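Local atomic coordinates of peptidoglycan-recognition protein-LC isoform LCa (PDB entry 2F2L), a protein that activates the imd/Relish immune pathway of Drosophila in response to Gram-negative peptidoglycan and lipopolysaccharide, probably as a pattern-recognition receptor, of which this chain is the extracellular domain. Residues Y136-S141 with A161-W166; L26-P31 with S95-F100; E35-Q40 with A101-F106. One frame throughout, in Å; residues are numbered along the deposited sequence.

Contact 1: residues Y136-S141 with A161-W166; sequences YRFTAS and ANWTHW. With HSQ (2-acetylamino-2-deoxy-alpha-L-idopyranose), chain D.
H165 lies flat against Y136, and its side chain can be followed outward atom by atom. CB sits 3.5 Å from CE1 of Y136, and CG is 3.4 Å from CZ of that ring. ND1 sits above the middle of the phenol ring while its N-H reaches Y136 O at 2.6 Å; the bond is nearly straight (162°), and the acceptor lies in the imidazole plane. CE1 comes against CE2 of Y136. CD2 reaches the phenol end, 3.6 Å from Y136 OH, while NE2 lies 3.8 Å from Y136 CE2. The rings form an offset stack with planes only 3° apart. With CG of H165 anti to its carbonyl carbon (chi1 -76°), the ring lies where it can stack and bond at once.

Two residues along the strand, F138 N donates to the backbone O of the same H165 at 2.9 Å, as part of a single bridge between F138 and W166 that joins the C-terminal tail to edge strand 136-140. The indole of W166 turns its edge to the face of F138 and takes T139 CA over its own face. F160 also meets the rings of F138, W163 and W166. N162 stands apart from the strand, its ND2 covalently bonded to the sugar HSQ. Because ND1 is the donor, it must carry a proton; bond and stack together fix the imidazole's rotation about CB-CG.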
loop_
_atom_site.group_PDB
_atom_site.type_symbol
_atom_site.label_atom_id
_atom_site.label_comp_id
_atom_site.label_asym_id
_atom_site.label_seq_id
_atom_site.Cartn_x
_atom_site.Cartn_y
_atom_site.Cartn_z
ATOM N N TYR A 136 -9.303 3.367 30.837
ATOM C CA TYR A 136 -8.227 2.643 30.148
ATOM C C TYR A 136 -6.850 2.955 30.720
ATOM O O TYR A 136 -6.603 4.041 31.253
ATOM C CB TYR A 136 -8.195 2.972 28.654
ATOM C CG TYR A 136 -7.802 4.402 28.334
ATOM C CD1 TYR A 136 -6.491 4.732 28.011
ATOM C CD2 TYR A 136 -8.748 5.431 28.348
ATOM C CE1 TYR A 136 -6.128 6.042 27.730
ATOM C CE2 TYR A 136 -8.394 6.741 28.063
ATOM C CZ TYR A 136 -7.082 7.045 27.757
ATOM O OH TYR A 136 -6.735 8.354 27.456
ATOM N N ARG A 137 -5.956 1.992 30.555
ATOM C CA ARG A 137 -4.539 2.189 30.742
ATOM C C ARG A 137 -3.851 2.353 29.367
ATOM O O ARG A 137 -4.120 1.594 28.422
ATOM C CB ARG A 137 -3.995 0.984 31.503
ATOM C CG ARG A 137 -2.511 0.831 31.485
ATOM C CD ARG A 137 -2.110 -0.453 32.225
ATOM N NE ARG A 137 -0.661 -0.637 32.215
ATOM C CZ ARG A 137 -0.030 -1.772 32.481
ATOM N NH1 ARG A 137 -0.712 -2.884 32.748
ATOM N NH2 ARG A 137 1.300 -1.788 32.448
ATOM N N PHE A 138 -2.985 3.361 29.260
ATOM C CA PHE A 138 -2.134 3.582 28.080
ATOM C C PHE A 138 -0.715 3.235 28.535
ATOM O O PHE A 138 -0.242 3.745 29.562
ATOM C CB PHE A 138 -2.269 5.043 27.633
ATOM C CG PHE A 138 -1.559 5.403 26.333
ATOM C CD1 PHE A 138 -1.355 4.476 25.313
ATOM C CD2 PHE A 138 -1.146 6.712 26.121
ATOM C CE1 PHE A 138 -0.710 4.836 24.131
ATOM C CE2 PHE A 138 -0.496 7.084 24.936
ATOM C CZ PHE A 138 -0.291 6.142 23.932
ATOM N N THR A 139 -0.049 2.325 27.834
ATOM C CA THR A 139 1.291 1.891 28.256
ATOM C C THR A 139 2.228 1.607 27.097
ATOM O O THR A 139 1.814 1.582 25.947
ATOM C CB THR A 139 1.231 0.649 29.175
ATOM O OG1 THR A 139 2.507 0.452 29.804
ATOM C CG2 THR A 139 0.865 -0.577 28.428
ATOM N N ALA A 140 3.496 1.400 27.437
ATOM C CA ALA A 140 4.530 1.073 26.481
ATOM C C ALA A 140 4.569 -0.414 26.261
ATOM O O ALA A 140 4.516 -1.215 27.217
ATOM C CB ALA A 140 5.884 1.558 26.977
ATOM N N SER A 141 4.685 -0.785 24.992
ATOM C CA SER A 141 4.937 -2.161 24.623
ATOM C C SER A 141 6.157 -2.724 25.349
ATOM O O SER A 141 6.172 -3.898 25.710
ATOM C CB SER A 141 5.095 -2.288 23.103
ATOM O OG SER A 141 6.221 -1.571 22.638
ATOM N N ALA A 161 4.872 10.091 29.896
ATOM C CA ALA A 161 5.105 9.713 31.298
ATOM C C ALA A 161 4.236 10.453 32.320
ATOM O O ALA A 161 3.855 9.871 33.334
ATOM C CB ALA A 161 6.587 9.866 31.645
ATOM N N ASN A 162 3.911 11.715 32.052
ATOM C CA ASN A 162 3.042 12.493 32.949
ATOM C C ASN A 162 1.545 12.484 32.614
ATOM O O ASN A 162 0.772 13.184 33.258
ATOM C CB ASN A 162 3.556 13.940 33.132
ATOM C CG ASN A 162 3.664 14.735 31.824
ATOM O OD1 ASN A 162 3.340 14.250 30.738
ATOM N ND2 ASN A 162 4.192 15.962 31.939
ATOM N N TRP A 163 1.120 11.667 31.645
ATOM C CA TRP A 163 -0.297 11.593 31.289
ATOM C C TRP A 163 -1.048 10.743 32.302
ATOM O O TRP A 163 -0.557 9.704 32.727
ATOM C CB TRP A 163 -0.486 10.997 29.894
ATOM C CG TRP A 163 -0.030 11.869 28.778
ATOM C CD1 TRP A 163 0.892 12.880 28.834
ATOM C CD2 TRP A 163 -0.456 11.787 27.419
ATOM N NE1 TRP A 163 1.055 13.441 27.587
ATOM C CE2 TRP A 163 0.239 12.787 26.699
ATOM C CE3 TRP A 163 -1.360 10.961 26.730
ATOM C CZ2 TRP A 163 0.055 12.982 25.326
ATOM C CZ3 TRP A 163 -1.541 11.164 25.366
ATOM C CH2 TRP A 163 -0.836 12.160 24.682
ATOM N N THR A 164 -2.253 11.175 32.653
ATOM C CA THR A 164 -2.999 10.554 33.750
ATOM C C THR A 164 -3.306 9.066 33.532
ATOM O O THR A 164 -3.272 8.288 34.482
ATOM C CB THR A 164 -4.315 11.318 34.052
ATOM O OG1 THR A 164 -5.083 11.466 32.858
ATOM C CG2 THR A 164 -4.024 12.701 34.603
ATOM N N HIS A 165 -3.587 8.673 32.294
ATOM C CA HIS A 165 -3.902 7.267 31.967
ATOM C C HIS A 165 -2.673 6.368 31.714
ATOM O O HIS A 165 -2.817 5.164 31.523
ATOM C CB HIS A 165 -4.837 7.206 30.750
ATOM C CG HIS A 165 -6.256 7.552 31.060
ATOM N ND1 HIS A 165 -7.183 6.609 31.448
ATOM C CD2 HIS A 165 -6.915 8.731 31.019
ATOM C CE1 HIS A 165 -8.348 7.196 31.644
ATOM N NE2 HIS A 165 -8.213 8.485 31.391
ATOM N N TRP A 166 -1.477 6.951 31.734
ATOM C CA TRP A 166 -0.241 6.230 31.431
ATOM C C TRP A 166 0.203 5.341 32.591
ATOM O O TRP A 166 0.177 5.755 33.753
ATOM C CB TRP A 166 0.875 7.223 31.062
ATOM C CG TRP A 166 2.164 6.590 30.668
ATOM C CD1 TRP A 166 3.279 6.447 31.433
ATOM C CD2 TRP A 166 2.475 6.032 29.396
ATOM N NE1 TRP A 166 4.268 5.819 30.718
ATOM C CE2 TRP A 166 3.793 5.548 29.462
ATOM C CE3 TRP A 166 1.753 5.865 28.211
ATOM C CZ2 TRP A 166 4.416 4.924 28.375
ATOM C CZ3 TRP A 166 2.374 5.252 27.137
ATOM C CH2 TRP A 166 3.684 4.784 27.229
HETATM C C1 HSQ D . 3.363 17.064 31.490
HETATM C C2 HSQ D . 1.970 17.677 31.536
HETATM C C3 HSQ D . 1.938 19.194 31.258
HETATM C C4 HSQ D . 3.281 19.923 31.076
HETATM C C5 HSQ D . 4.470 19.013 30.742
HETATM C C6 HSQ D . 5.359 19.499 29.597
HETATM C C7 HSQ D . -0.186 16.921 30.603
HETATM C C8 HSQ D . -0.949 18.121 30.100
HETATM N N2 HSQ D . 1.151 16.985 30.542
HETATM O O3 HSQ D . 1.228 19.839 32.300
HETATM O O4 HSQ D . 3.133 20.942 30.111
HETATM O O5 HSQ D . 4.033 17.712 30.426
HETATM O O6 HSQ D . 6.470 18.627 29.505
HETATM O O7 HSQ D . -0.786 15.925 31.032
#

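Contact 2: residues L26-P31 with S95-F100; sequences LVIALP and SQSLSF
V27 and F100 meet through a CH-pi contact within an inner parallel pair of the mixed sheet of this amidase-2 (PGRP) fold. CG1 of V27 stands 3.7 Å from the centroid of the F100 ring and only 7° off the ring normal, so the methyl rests over the centre of one face. It reaches there because CG1 is anti to the backbone N (chi1 -180°), while F100 turns CG away from its own carbonyl carbon.

The backbones show the alternation expected of parallel strands. L98 N donates to L26 O at 3.1 Å, and I28 N returns a bond to L98 O at 2.8 Å; F100 N then meets I28 O at 2.9 Å, and L30 N meets F100 O at 3.1 Å. L98 thus brackets V27, and F100 brackets A29, with the short segment axes inclined at 29°. S99 points its own N outward to N66 OD1.

The two sheet faces have different supports. V27, A29, L98 and F100 lie on the face packed by helix 113-128, where L123 touches both V27 and F100, and L122 adds to the cover of F100. I28 and S99 point to the other face, where L144 of helix 141-144 packs on I28. There L30 CD1 lies 3.7 Å from S99 CB.

At the beginning of the pair, the CB of S97 points toward strand 26-31. Its hydroxyl is satisfied by Y93 O and H87 NE2, which set the position of the group that I28 meets: I28 CD1 is 3.4 Å from S97 OG.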
loop_
_atom_site.group_PDB
_atom_site.type_symbol
_atom_site.label_atom_id
_atom_site.label_comp_id
_atom_site.label_asym_id
_atom_site.label_seq_id
_atom_site.Cartn_x
_atom_site.Cartn_y
_atom_site.Cartn_z
ATOM N N LEU A 26 -7.044 -1.440 27.535
ATOM C CA LEU A 26 -5.605 -1.269 27.348
ATOM C C LEU A 26 -5.258 -0.759 25.944
ATOM O O LEU A 26 -5.712 -1.314 24.938
ATOM C CB LEU A 26 -4.911 -2.600 27.595
ATOM C CG LEU A 26 -3.386 -2.629 27.496
ATOM C CD1 LEU A 26 -2.765 -1.759 28.559
ATOM C CD2 LEU A 26 -2.897 -4.062 27.626
ATOM N N VAL A 27 -4.447 0.287 25.888
ATOM C CA VAL A 27 -3.923 0.823 24.632
ATOM C C VAL A 27 -2.404 0.793 24.724
ATOM O O VAL A 27 -1.834 1.237 25.734
ATOM C CB VAL A 27 -4.433 2.265 24.369
ATOM C CG1 VAL A 27 -3.888 2.813 23.044
ATOM C CG2 VAL A 27 -5.937 2.281 24.365
ATOM N N ILE A 28 -1.743 0.260 23.693
ATOM C CA ILE A 28 -0.291 0.023 23.720
ATOM C C ILE A 28 0.433 0.854 22.666
ATOM O O ILE A 28 0.056 0.852 21.470
ATOM C CB ILE A 28 0.031 -1.470 23.493
ATOM C CG1 ILE A 28 -0.563 -2.317 24.627
ATOM C CG2 ILE A 28 1.534 -1.710 23.444
ATOM C CD1 ILE A 28 -0.683 -3.786 24.283
ATOM N N ALA A 29 1.474 1.562 23.103
ATOM C CA ALA A 29 2.279 2.371 22.194
ATOM C C ALA A 29 3.510 1.590 21.735
ATOM O O ALA A 29 4.100 0.838 22.507
ATOM C CB ALA A 29 2.673 3.683 22.841
ATOM N N LEU A 30 3.848 1.733 20.460
ATOM C CA LEU A 30 4.992 1.050 19.876
ATOM C C LEU A 30 5.668 1.949 18.831
ATOM O O LEU A 30 5.011 2.774 18.202
ATOM C CB LEU A 30 4.586 -0.264 19.188
ATOM C CG LEU A 30 3.706 -1.293 19.896
ATOM C CD1 LEU A 30 2.249 -1.125 19.511
ATOM C CD2 LEU A 30 4.164 -2.694 19.553
ATOM N N PRO A 31 6.982 1.776 18.635
ATOM C CA PRO A 31 7.658 2.409 17.506
ATOM C C PRO A 31 7.530 1.534 16.253
ATOM O O PRO A 31 7.400 0.314 16.368
ATOM C CB PRO A 31 9.108 2.469 17.979
ATOM C CG PRO A 31 9.249 1.223 18.798
ATOM C CD PRO A 31 7.914 0.986 19.451
ATOM N N SER A 95 -5.506 -9.705 21.987
ATOM C CA SER A 95 -6.964 -9.844 22.052
ATOM C C SER A 95 -7.642 -8.852 23.032
ATOM O O SER A 95 -8.871 -8.770 23.088
ATOM C CB SER A 95 -7.342 -11.278 22.419
ATOM O OG SER A 95 -7.042 -11.542 23.783
ATOM N N GLN A 96 -6.841 -8.122 23.804
ATOM C CA GLN A 96 -7.362 -7.257 24.868
ATOM C C GLN A 96 -6.799 -5.838 24.820
ATOM O O GLN A 96 -6.792 -5.129 25.826
ATOM C CB GLN A 96 -7.067 -7.901 26.221
ATOM C CG GLN A 96 -7.735 -9.243 26.372
ATOM C CD GLN A 96 -7.497 -9.865 27.710
ATOM O OE1 GLN A 96 -8.339 -9.753 28.602
ATOM N NE2 GLN A 96 -6.358 -10.543 27.871
ATOM N N SER A 97 -6.369 -5.403 23.640
ATOM C CA SER A 97 -5.773 -4.075 23.493
ATOM C C SER A 97 -5.990 -3.507 22.102
ATOM O O SER A 97 -6.431 -4.205 21.193
ATOM C CB SER A 97 -4.267 -4.114 23.798
ATOM O OG SER A 97 -3.557 -4.984 22.912
ATOM N N LEU A 98 -5.712 -2.214 21.979
ATOM C CA LEU A 98 -5.525 -1.553 20.705
ATOM C C LEU A 98 -4.090 -1.074 20.690
ATOM O O LEU A 98 -3.517 -0.753 21.748
ATOM C CB LEU A 98 -6.451 -0.350 20.576
ATOM C CG LEU A 98 -7.934 -0.619 20.338
ATOM C CD1 LEU A 98 -8.707 0.653 20.610
ATOM C CD2 LEU A 98 -8.227 -1.141 18.906
ATOM N N SER A 99 -3.504 -1.037 19.496
ATOM C CA SER A 99 -2.138 -0.570 19.311
ATOM C C SER A 99 -2.076 0.724 18.497
ATOM O O SER A 99 -2.766 0.866 17.479
ATOM C CB SER A 99 -1.277 -1.635 18.640
ATOM O OG SER A 99 -1.809 -2.065 17.397
ATOM N N PHE A 100 -1.276 1.671 18.991
ATOM C CA PHE A 100 -0.936 2.897 18.274
ATOM C C PHE A 100 0.547 2.788 17.973
ATOM O O PHE A 100 1.361 2.791 18.890
ATOM C CB PHE A 100 -1.137 4.180 19.108
ATOM C CG PHE A 100 -2.562 4.485 19.497
ATOM C CD1 PHE A 100 -3.638 3.736 19.052
ATOM C CD2 PHE A 100 -2.816 5.568 20.330
ATOM C CE1 PHE A 100 -4.938 4.064 19.427
ATOM C CE2 PHE A 100 -4.105 5.884 20.712
ATOM C CZ PHE A 100 -5.162 5.139 20.266
#

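Contact 3: residues E35-Q40 with A101-F106; sequences ENCSTQ and AYIGSF. With NAG (2-acetamido-2-deoxy-beta-D-glucopyranose), chain C.
N36 and G104 bring their backbones together with CA atoms only 3.9 Å apart, an approach helped by the absence of a side chain at G104, at whose backbone angles (phi 140°) a CB would be jammed against the carbonyl O of I103. Beside them, the I103 side chain fills the tight part of the contact: CG2 touches C37 SG at 3.8 Å and E35 O at 3.8 Å. No direct hydrogen bond crosses here.

The other side is looser and wetter. A single water accepts from C37 N at 3.1 Å and donates to I103 O at 2.6 Å, so the two backbones are linked through solvent where they diverge. CB of N36 still passes I103 O at 3.7 Å, but with CG between the backbone N and the carbonyl carbon (chi1 72°) its amide heads out from the 101-106 segment, and ND2 carries the N-linked NAG, bonded to C1 at 1.4 Å.

Around this junction, the disulfide from C37 to C43 ties the loop to helix 40-57. R46 of that helix binds N36 O, and V47 packs on I103, placing the contact between the helix and the end of sheet strand 98-102.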
loop_
_atom_site.group_PDB
_atom_site.type_symbol
_atom_site.label_atom_id
_atom_site.label_comp_id
_atom_site.label_asym_id
_atom_site.label_seq_id
_atom_site.Cartn_x
_atom_site.Cartn_y
_atom_site.Cartn_z
ATOM N N GLU A 35 12.146 4.694 9.157
ATOM C CA GLU A 35 12.359 6.132 9.012
ATOM C C GLU A 35 11.063 6.869 9.323
ATOM O O GLU A 35 9.983 6.308 9.184
ATOM C CB GLU A 35 12.823 6.478 7.596
ATOM C CG GLU A 35 14.325 6.355 7.402
ATOM C CD GLU A 35 14.730 6.222 5.947
ATOM O OE1 GLU A 35 15.394 7.142 5.417
ATOM O OE2 GLU A 35 14.385 5.189 5.330
ATOM N N ASN A 36 11.168 8.115 9.762
ATOM C CA ASN A 36 9.989 8.889 10.124
ATOM C C ASN A 36 9.395 9.589 8.889
ATOM O O ASN A 36 9.752 9.267 7.756
ATOM C CB ASN A 36 10.307 9.857 11.280
ATOM C CG ASN A 36 11.171 11.024 10.862
ATOM O OD1 ASN A 36 11.668 11.078 9.740
ATOM N ND2 ASN A 36 11.353 11.977 11.782
ATOM N N CYS A 37 8.472 10.515 9.104
ATOM C CA CYS A 37 7.817 11.220 8.000
ATOM C C CYS A 37 7.245 12.551 8.502
ATOM O O CYS A 37 6.828 12.650 9.643
ATOM C CB CYS A 37 6.716 10.331 7.399
ATOM S SG CYS A 37 5.420 9.808 8.545
ATOM N N SER A 38 7.265 13.585 7.664
ATOM C CA SER A 38 6.746 14.885 8.063
ATOM C C SER A 38 5.662 15.427 7.149
ATOM O O SER A 38 5.178 16.539 7.362
ATOM C CB SER A 38 7.895 15.883 8.126
ATOM O OG SER A 38 8.433 16.090 6.836
ATOM N N THR A 39 5.303 14.672 6.120
ATOM C CA THR A 39 4.225 15.045 5.221
ATOM C C THR A 39 3.393 13.806 4.924
ATOM O O THR A 39 3.891 12.697 5.026
ATOM C CB THR A 39 4.762 15.635 3.896
ATOM O OG1 THR A 39 5.558 14.654 3.208
ATOM C CG2 THR A 39 5.609 16.877 4.168
ATOM N N GLN A 40 2.128 14.001 4.570
ATOM C CA GLN A 40 1.237 12.882 4.240
ATOM C C GLN A 40 1.822 11.961 3.164
ATOM O O GLN A 40 1.751 10.753 3.284
ATOM C CB GLN A 40 -0.147 13.383 3.815
ATOM C CG GLN A 40 -1.133 12.257 3.531
ATOM C CD GLN A 40 -2.572 12.725 3.488
ATOM O OE1 GLN A 40 -2.975 13.588 4.254
ATOM N NE2 GLN A 40 -3.358 12.138 2.603
ATOM N N ALA A 101 0.894 2.692 16.694
ATOM C CA ALA A 101 2.296 2.651 16.287
ATOM C C ALA A 101 2.731 4.056 15.862
ATOM O O ALA A 101 2.018 4.743 15.128
ATOM C CB ALA A 101 2.490 1.689 15.157
ATOM N N TYR A 102 3.908 4.466 16.319
ATOM C CA TYR A 102 4.436 5.790 16.022
ATOM C C TYR A 102 5.445 5.621 14.897
ATOM O O TYR A 102 6.378 4.842 15.008
ATOM C CB TYR A 102 4.998 6.433 17.319
ATOM C CG TYR A 102 3.835 6.792 18.221
ATOM C CD1 TYR A 102 3.292 8.066 18.203
ATOM C CD2 TYR A 102 3.185 5.814 18.975
ATOM C CE1 TYR A 102 2.187 8.393 18.980
ATOM C CE2 TYR A 102 2.067 6.120 19.744
ATOM C CZ TYR A 102 1.572 7.412 19.745
ATOM O OH TYR A 102 0.450 7.717 20.494
ATOM N N ILE A 103 5.214 6.316 13.786
ATOM C CA ILE A 103 6.059 6.141 12.604
ATOM C C ILE A 103 7.412 6.808 12.823
ATOM O O ILE A 103 7.508 8.027 12.900
ATOM C CB ILE A 103 5.412 6.673 11.332
ATOM C CG1 ILE A 103 4.066 5.980 11.111
ATOM C CG2 ILE A 103 6.350 6.465 10.126
ATOM C CD1 ILE A 103 3.210 6.624 10.069
ATOM N N GLY A 104 8.449 5.985 12.918
ATOM C CA GLY A 104 9.791 6.465 13.210
ATOM C C GLY A 104 10.519 5.535 14.161
ATOM O O GLY A 104 10.066 4.436 14.446
ATOM N N SER A 105 11.658 6.005 14.648
ATOM C CA SER A 105 12.472 5.307 15.635
ATOM C C SER A 105 12.737 6.322 16.748
ATOM O O SER A 105 13.170 7.441 16.455
ATOM C CB SER A 105 13.786 4.850 15.002
ATOM O OG SER A 105 14.483 3.973 15.884
ATOM N N PHE A 106 12.454 5.957 18.001
ATOM C CA PHE A 106 12.398 6.949 19.084
ATOM C C PHE A 106 13.168 6.553 20.333
ATOM O O PHE A 106 12.701 6.765 21.446
ATOM C CB PHE A 106 10.950 7.233 19.460
ATOM C CG PHE A 106 10.089 7.585 18.300
ATOM C CD1 PHE A 106 10.001 8.898 17.858
ATOM C CD2 PHE A 106 9.372 6.599 17.628
ATOM C CE1 PHE A 106 9.204 9.225 16.767
ATOM C CE2 PHE A 106 8.575 6.919 16.547
ATOM C CZ PHE A 106 8.486 8.229 16.110
HETATM C C1 NAG C . 12.310 12.969 11.361
HETATM C C2 NAG C . 11.921 14.221 12.146
HETATM C C3 NAG C . 12.994 15.293 11.967
HETATM C C4 NAG C . 14.365 14.719 12.302
HETATM C C5 NAG C . 14.609 13.527 11.385
HETATM C C6 NAG C . 15.996 12.911 11.585
HETATM C C7 NAG C . 9.501 14.791 12.297
HETATM C C8 NAG C . 9.453 14.196 13.656
HETATM N N2 NAG C . 10.650 14.727 11.631
HETATM O O3 NAG C . 12.699 16.408 12.776
HETATM O O4 NAG C . 15.361 15.708 12.133
HETATM O O5 NAG C . 13.621 12.548 11.675
HETATM O O6 NAG C . 16.130 12.446 12.911
HETATM O O7 NAG C . 8.477 15.315 11.831
HETATM O O HOH W 1 6.864 10.327 11.803
#

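All three contacts reach one mixed sheet. Contact 2 pairs two inner strands of it, 24-31 and 98-102, and strand 136-140 of contact 1 lies on the far side of strand 24-31, with probable bonds from R137 O to V27 N and from T139 O to A29 N, each 2.9 Å. Contact 3 lies just past the end of strand 98-102, whose Y102 N probably binds L30 O at 2.8 Å. Centres of contacts 1 and 2 are about 11 Å apart, those of 2 and 3 about 17 Å. Contact 3 is tied by the C37-C43 disulfide to helix 40-57, whose R48, L49, T52 and E56, with L9 and Q11, meet the bound MLD; the E35 side chain lies about 12 Å from that ligand.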